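Local coordinates for flagellin (Burkholderia pseudomallei, PDB 4CFI), which probably assembles as the repeating subunit of the bacterial flagellar filament and is a source of immunoreactive epitopes, at residues Q25-A30 against Y231-S236; Q45-Q50 against L222-Q227. All blocks are in the same frame, centred on the assembly; numbering follows the deposited sequence.

Both contacts lie in the helical part of flagellin, where helix 2-31, helix 37-60 and helix 227-257 pack together. Contact 1 pairs the first helix with the last, while contact 2 seats the loop leading into the last helix on helix 37-60; along the chain, contact 2 is nested inside the loop that contact 1 closes. Their centres are about 9 Å apart, and their segments touch at the seam. Ile224 CD1 lies 3.5 Å from Leu26 O, and Leu222 CD2 is 3.7 Å from Ala233 CA. The loop thus wedges between the helices of contact 1 and helix 37-60, and Leu26 CD1, 3.6 Å from Glu46 CB, adds a direct link between the two N-terminal helices.

Contact 1: Q25-A30 against Y231-S236; sequences QLAVQA and YQAMVS
Ala27 and Met234 sit at the centre of an antiparallel helix pair, part of the helical bundle in which the N-terminal and C-terminal helices of flagellin run side by side. The short axes approach to 8.9 Å, with 154° between their N-to-C directions. On the buried side the small side chains allow close packing: Ala27 CB and Ala233 CB, both directed at the opposite helix, meet at 4.1 Å. Ala27 CB also rests against the first part of the Met234 chain, 4.0 Å from CG. Ile224, from the loop preceding helix 227-257, covers Ala233 on this flank, so the alanine pair is closed over by a third element.

The other flank is more open, and Val28 and Met234 both keep some exposure to solvent. Met234 bridges this side with its long side chain. Its CG is anti to the carbonyl carbon (chi1 -71°), and the chain is extended from there to the methyl, which carries CE across to helix 2-31. The thioether chain meets Val28 at about a right angle, so the valine is touched by the methyl end rather than along the chain, with CG2 at 3.6 Å from Met234 CE. Ser31, one turn further along, also touches Met234, and its hydroxyl bonds to the carbonyl oxygen of Ala27. The methyl comes close to that same oxygen: Met234 CE stands 3.3 Å from Ala27 O and equally 3.3 Å from Val28 CA.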
loop_
_atom_site.group_PDB
_atom_site.type_symbol
_atom_site.label_atom_id
_atom_site.label_comp_id
_atom_site.label_asym_id
_atom_site.label_seq_id
_atom_site.Cartn_x
_atom_site.Cartn_y
_atom_site.Cartn_z
ATOM N N GLN A 25 13.248 -2.667 3.257
ATOM C CA GLN A 25 14.113 -3.766 3.671
ATOM C C GLN A 25 13.895 -4.092 5.153
ATOM O O GLN A 25 13.885 -5.265 5.526
ATOM C CB GLN A 25 15.603 -3.481 3.418
ATOM C CG GLN A 25 15.976 -2.830 2.094
ATOM C CD GLN A 25 15.306 -3.421 0.856
ATOM O OE1 GLN A 25 15.068 -4.633 0.749
ATOM N NE2 GLN A 25 15.036 -2.550 -0.119
ATOM N N LEU A 26 13.703 -3.081 5.998
ATOM C CA LEU A 26 13.449 -3.343 7.418
ATOM C C LEU A 26 12.128 -4.101 7.626
ATOM O O LEU A 26 12.050 -5.020 8.442
ATOM C CB LEU A 26 13.439 -2.029 8.207
ATOM C CG LEU A 26 14.801 -1.318 8.272
ATOM C CD1 LEU A 26 14.594 0.153 8.620
ATOM C CD2 LEU A 26 15.759 -1.974 9.265
ATOM N N ALA A 27 11.095 -3.695 6.901
ATOM C CA ALA A 27 9.821 -4.386 6.970
ATOM C C ALA A 27 9.930 -5.851 6.525
ATOM O O ALA A 27 9.306 -6.729 7.127
ATOM C CB ALA A 27 8.791 -3.656 6.135
ATOM N N VAL A 28 10.688 -6.106 5.454
ATOM C CA VAL A 28 10.952 -7.477 5.009
ATOM C C VAL A 28 11.632 -8.257 6.135
ATOM O O VAL A 28 11.216 -9.365 6.474
ATOM C CB VAL A 28 11.787 -7.521 3.706
ATOM C CG1 VAL A 28 12.259 -8.938 3.389
ATOM C CG2 VAL A 28 10.968 -6.971 2.554
ATOM N N GLN A 29 12.660 -7.668 6.733
ATOM C CA GLN A 29 13.377 -8.303 7.839
ATOM C C GLN A 29 12.444 -8.633 9.007
ATOM O O GLN A 29 12.561 -9.691 9.638
ATOM C CB GLN A 29 14.516 -7.404 8.323
ATOM C CG GLN A 29 15.511 -8.136 9.212
ATOM C CD GLN A 29 16.686 -7.293 9.708
ATOM O OE1 GLN A 29 17.406 -7.726 10.611
ATOM N NE2 GLN A 29 16.888 -6.103 9.138
ATOM N N ALA A 30 11.511 -7.732 9.295
ATOM C CA ALA A 30 10.622 -7.879 10.432
ATOM C C ALA A 30 9.514 -8.899 10.190
ATOM O O ALA A 30 8.851 -9.322 11.120
ATOM C CB ALA A 30 10.003 -6.542 10.791
ATOM N N TYR A 231 3.526 -5.926 7.171
ATOM C CA TYR A 231 2.839 -6.055 5.895
ATOM C C TYR A 231 2.204 -4.727 5.456
ATOM O O TYR A 231 2.267 -4.376 4.261
ATOM C CB TYR A 231 1.780 -7.154 5.948
ATOM C CG TYR A 231 2.303 -8.579 6.112
ATOM C CD1 TYR A 231 3.580 -8.954 5.694
ATOM C CD2 TYR A 231 1.480 -9.572 6.640
ATOM C CE1 TYR A 231 4.020 -10.263 5.835
ATOM C CE2 TYR A 231 1.916 -10.887 6.780
ATOM C CZ TYR A 231 3.178 -11.229 6.364
ATOM O OH TYR A 231 3.614 -12.536 6.522
ATOM N N GLN A 232 1.595 -3.992 6.389
ATOM C CA GLN A 232 1.071 -2.668 6.057
ATOM C C GLN A 232 2.183 -1.751 5.551
ATOM O O GLN A 232 1.967 -0.995 4.601
ATOM C CB GLN A 232 0.417 -2.036 7.280
ATOM C CG GLN A 232 -0.927 -2.639 7.652
ATOM C CD GLN A 232 -1.441 -2.084 8.969
ATOM O OE1 GLN A 232 -0.748 -2.164 9.988
ATOM N NE2 GLN A 232 -2.653 -1.530 8.969
ATOM N N ALA A 233 3.364 -1.834 6.173
ATOM C CA ALA A 233 4.498 -0.996 5.761
ATOM C C ALA A 233 4.967 -1.317 4.348
ATOM O O ALA A 233 5.327 -0.410 3.599
ATOM C CB ALA A 233 5.656 -1.110 6.741
ATOM N N MET A 234 4.966 -2.590 3.974
ATOM C CA MET A 234 5.373 -2.958 2.625
ATOM C C MET A 234 4.463 -2.304 1.571
ATOM O O MET A 234 4.953 -1.756 0.584
ATOM C CB MET A 234 5.363 -4.466 2.463
ATOM C CG MET A 234 6.482 -5.135 3.235
ATOM S SD MET A 234 6.285 -6.914 3.348
ATOM C CE MET A 234 7.757 -7.352 4.241
ATOM N N VAL A 235 3.148 -2.370 1.787
ATOM C CA VAL A 235 2.178 -1.748 0.881
ATOM C C VAL A 235 2.343 -0.238 0.887
ATOM O O VAL A 235 2.378 0.393 -0.167
ATOM C CB VAL A 235 0.713 -2.061 1.307
ATOM C CG1 VAL A 235 -0.304 -1.220 0.527
ATOM C CG2 VAL A 235 0.424 -3.547 1.199
ATOM N N SER A 236 2.427 0.346 2.072
ATOM C CA SER A 236 2.548 1.790 2.194
ATOM C C SER A 236 3.786 2.312 1.489
ATOM O O SER A 236 3.716 3.337 0.797
ATOM C CB SER A 236 2.576 2.193 3.665
ATOM O OG SER A 236 2.500 3.605 3.823
#

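Contact 2: Q45-Q50 against L222-Q227; sequences QEVAQQ and LDISTQ
Val47, on helix 37-60, meets Ile224 in the irregular loop that leads into helix 227-257, a buried apolar contact by which the loop is seated in the helical bundle of flagellin. The isoleucine side chain can be followed outward. The bond from CA to CB is directed at helix 37-60, and CB branches in two. CG2, anti to the carbonyl carbon, is the looser branch towards Val47, 4.2 Å from Val47 CG2, and lies beside Ala233 on helix 227-257. CG1 takes the crowded position between the backbone N and the carbonyl carbon (chi1 67°) and comes to 3.7 Å from Val47 CG2. At the tip, CD1 continues the extended chain and presses on that same methyl: Ile224 CD1 to Val47 CG2 is 3.4 Å, tighter than usual carbon contact. All three carbons beyond CB therefore gather round one methyl of Val47, with Leu43 and Ala30 also lining the isoleucine. The other valine methyl lies loosely against Leu222, Val47 CG1 being 4.4 Å from Leu222 O.

Polar groups probably help to hold the loop beside this contact. Gln44, on the same helix as Val47, accepts from Ile224 N and donates to Leu222 O through its amide. Asp223 forms an Asx turn: its OD1 accepts from Ser225 N at 2.9 Å, nearly along the C-O axis, and from Ser225 OG at 2.7 Å on the syn side. Thr226 then serves as N-cap of helix 227-257, its OG1 bonded to Gly229 N. Between the two segments the chemistry is apolar and tight at one point; Gln44 probably adds polar anchoring to the same helix, whereas the Asx turn and Thr226 cap are local to the loop and helix start.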
loop_
_atom_site.group_PDB
_atom_site.type_symbol
_atom_site.label_atom_id
_atom_site.label_comp_id
_atom_site.label_asym_id
_atom_site.label_seq_id
_atom_site.Cartn_x
_atom_site.Cartn_y
_atom_site.Cartn_z
ATOM N N GLN A 45 12.819 0.967 15.777
ATOM C CA GLN A 45 13.682 2.130 15.958
ATOM C C GLN A 45 14.330 2.541 14.630
ATOM O O GLN A 45 14.422 3.742 14.317
ATOM C CB GLN A 45 14.768 1.851 17.009
ATOM C CG GLN A 45 15.737 3.003 17.199
ATOM C CD GLN A 45 16.757 2.728 18.284
ATOM O OE1 GLN A 45 16.392 2.428 19.421
ATOM N NE2 GLN A 45 18.045 2.815 17.940
ATOM N N GLU A 46 14.807 1.568 13.855
ATOM C CA GLU A 46 15.406 1.883 12.553
ATOM C C GLU A 46 14.374 2.540 11.612
ATOM O O GLU A 46 14.694 3.496 10.907
ATOM C CB GLU A 46 16.041 0.648 11.896
ATOM C CG GLU A 46 17.216 0.046 12.652
ATOM C CD GLU A 46 18.381 1.015 12.857
ATOM O OE1 GLU A 46 18.735 1.804 11.946
ATOM O OE2 GLU A 46 19.007 0.948 13.943
ATOM N N VAL A 47 13.134 2.054 11.648
ATOM C CA VAL A 47 12.071 2.670 10.855
ATOM C C VAL A 47 11.837 4.094 11.321
ATOM O O VAL A 47 11.734 4.994 10.499
ATOM C CB VAL A 47 10.768 1.838 10.892
ATOM C CG1 VAL A 47 9.603 2.611 10.293
ATOM C CG2 VAL A 47 10.974 0.528 10.152
ATOM N N ALA A 48 11.775 4.310 12.628
ATOM C CA ALA A 48 11.564 5.654 13.162
ATOM C C ALA A 48 12.672 6.609 12.709
ATOM O O ALA A 48 12.398 7.776 12.390
ATOM C CB ALA A 48 11.505 5.606 14.677
ATOM N N GLN A 49 13.923 6.140 12.686
ATOM C CA GLN A 49 15.018 6.983 12.189
ATOM C C GLN A 49 14.770 7.392 10.740
ATOM O O GLN A 49 15.059 8.531 10.347
ATOM C CB GLN A 49 16.369 6.253 12.269
ATOM C CG GLN A 49 16.922 5.951 13.650
ATOM C CD GLN A 49 17.272 7.212 14.389
ATOM O OE1 GLN A 49 18.347 7.822 14.212
ATOM N NE2 GLN A 49 16.358 7.627 15.220
ATOM N N GLN A 50 14.283 6.457 9.926
ATOM C CA GLN A 50 14.023 6.770 8.517
ATOM C C GLN A 50 12.849 7.729 8.361
ATOM O O GLN A 50 12.888 8.608 7.494
ATOM C CB GLN A 50 13.830 5.506 7.683
ATOM C CG GLN A 50 15.062 4.614 7.617
ATOM C CD GLN A 50 16.289 5.349 7.147
ATOM O OE1 GLN A 50 16.244 6.080 6.148
ATOM N NE2 GLN A 50 17.408 5.151 7.831
ATOM N N LEU A 222 3.731 4.191 10.300
ATOM C CA LEU A 222 4.149 2.809 10.135
ATOM C C LEU A 222 4.825 2.262 11.378
ATOM O O LEU A 222 5.618 2.938 12.035
ATOM C CB LEU A 222 5.081 2.666 8.943
ATOM C CG LEU A 222 4.416 2.980 7.593
ATOM C CD1 LEU A 222 5.437 2.871 6.479
ATOM C CD2 LEU A 222 3.221 2.061 7.342
ATOM N N ASP A 223 4.509 1.007 11.678
ATOM C CA ASP A 223 5.130 0.307 12.801
ATOM C C ASP A 223 5.284 -1.154 12.407
ATOM O O ASP A 223 4.283 -1.836 12.167
ATOM C CB ASP A 223 4.294 0.503 14.077
ATOM C CG ASP A 223 4.927 -0.125 15.292
ATOM O OD1 ASP A 223 5.435 -1.222 15.158
ATOM O OD2 ASP A 223 4.933 0.489 16.375
ATOM N N ILE A 224 6.533 -1.611 12.332
ATOM C CA ILE A 224 6.850 -2.956 11.829
ATOM C C ILE A 224 7.083 -3.968 12.948
ATOM O O ILE A 224 7.533 -5.076 12.696
ATOM C CB ILE A 224 8.039 -2.951 10.820
ATOM C CG1 ILE A 224 9.364 -2.568 11.504
ATOM C CG2 ILE A 224 7.707 -2.017 9.661
ATOM C CD1 ILE A 224 10.587 -2.767 10.635
ATOM N N SER A 225 6.741 -3.587 14.176
ATOM C CA SER A 225 6.988 -4.427 15.330
ATOM C C SER A 225 5.962 -5.546 15.478
ATOM O O SER A 225 6.084 -6.342 16.406
ATOM C CB SER A 225 7.050 -3.583 16.620
ATOM O OG SER A 225 5.785 -3.110 17.012
ATOM N N THR A 226 4.941 -5.570 14.614
ATOM C CA THR A 226 4.015 -6.691 14.524
ATOM C C THR A 226 3.968 -7.126 13.072
ATOM O O THR A 226 4.275 -6.340 12.160
ATOM C CB THR A 226 2.589 -6.331 14.952
ATOM O OG1 THR A 226 2.034 -5.383 14.026
ATOM C CG2 THR A 226 2.562 -5.782 16.365
ATOM N N GLN A 227 3.575 -8.376 12.839
ATOM C CA GLN A 227 3.551 -8.929 11.481
ATOM C C GLN A 227 2.596 -8.144 10.578
ATOM O O GLN A 227 2.943 -7.793 9.442
ATOM C CB GLN A 227 3.148 -10.407 11.495
ATOM C CG GLN A 227 3.287 -11.086 10.138
ATOM C CD GLN A 227 4.729 -11.413 9.807
ATOM O OE1 GLN A 227 5.639 -10.999 10.516
ATOM N NE2 GLN A 227 4.944 -12.171 8.742
#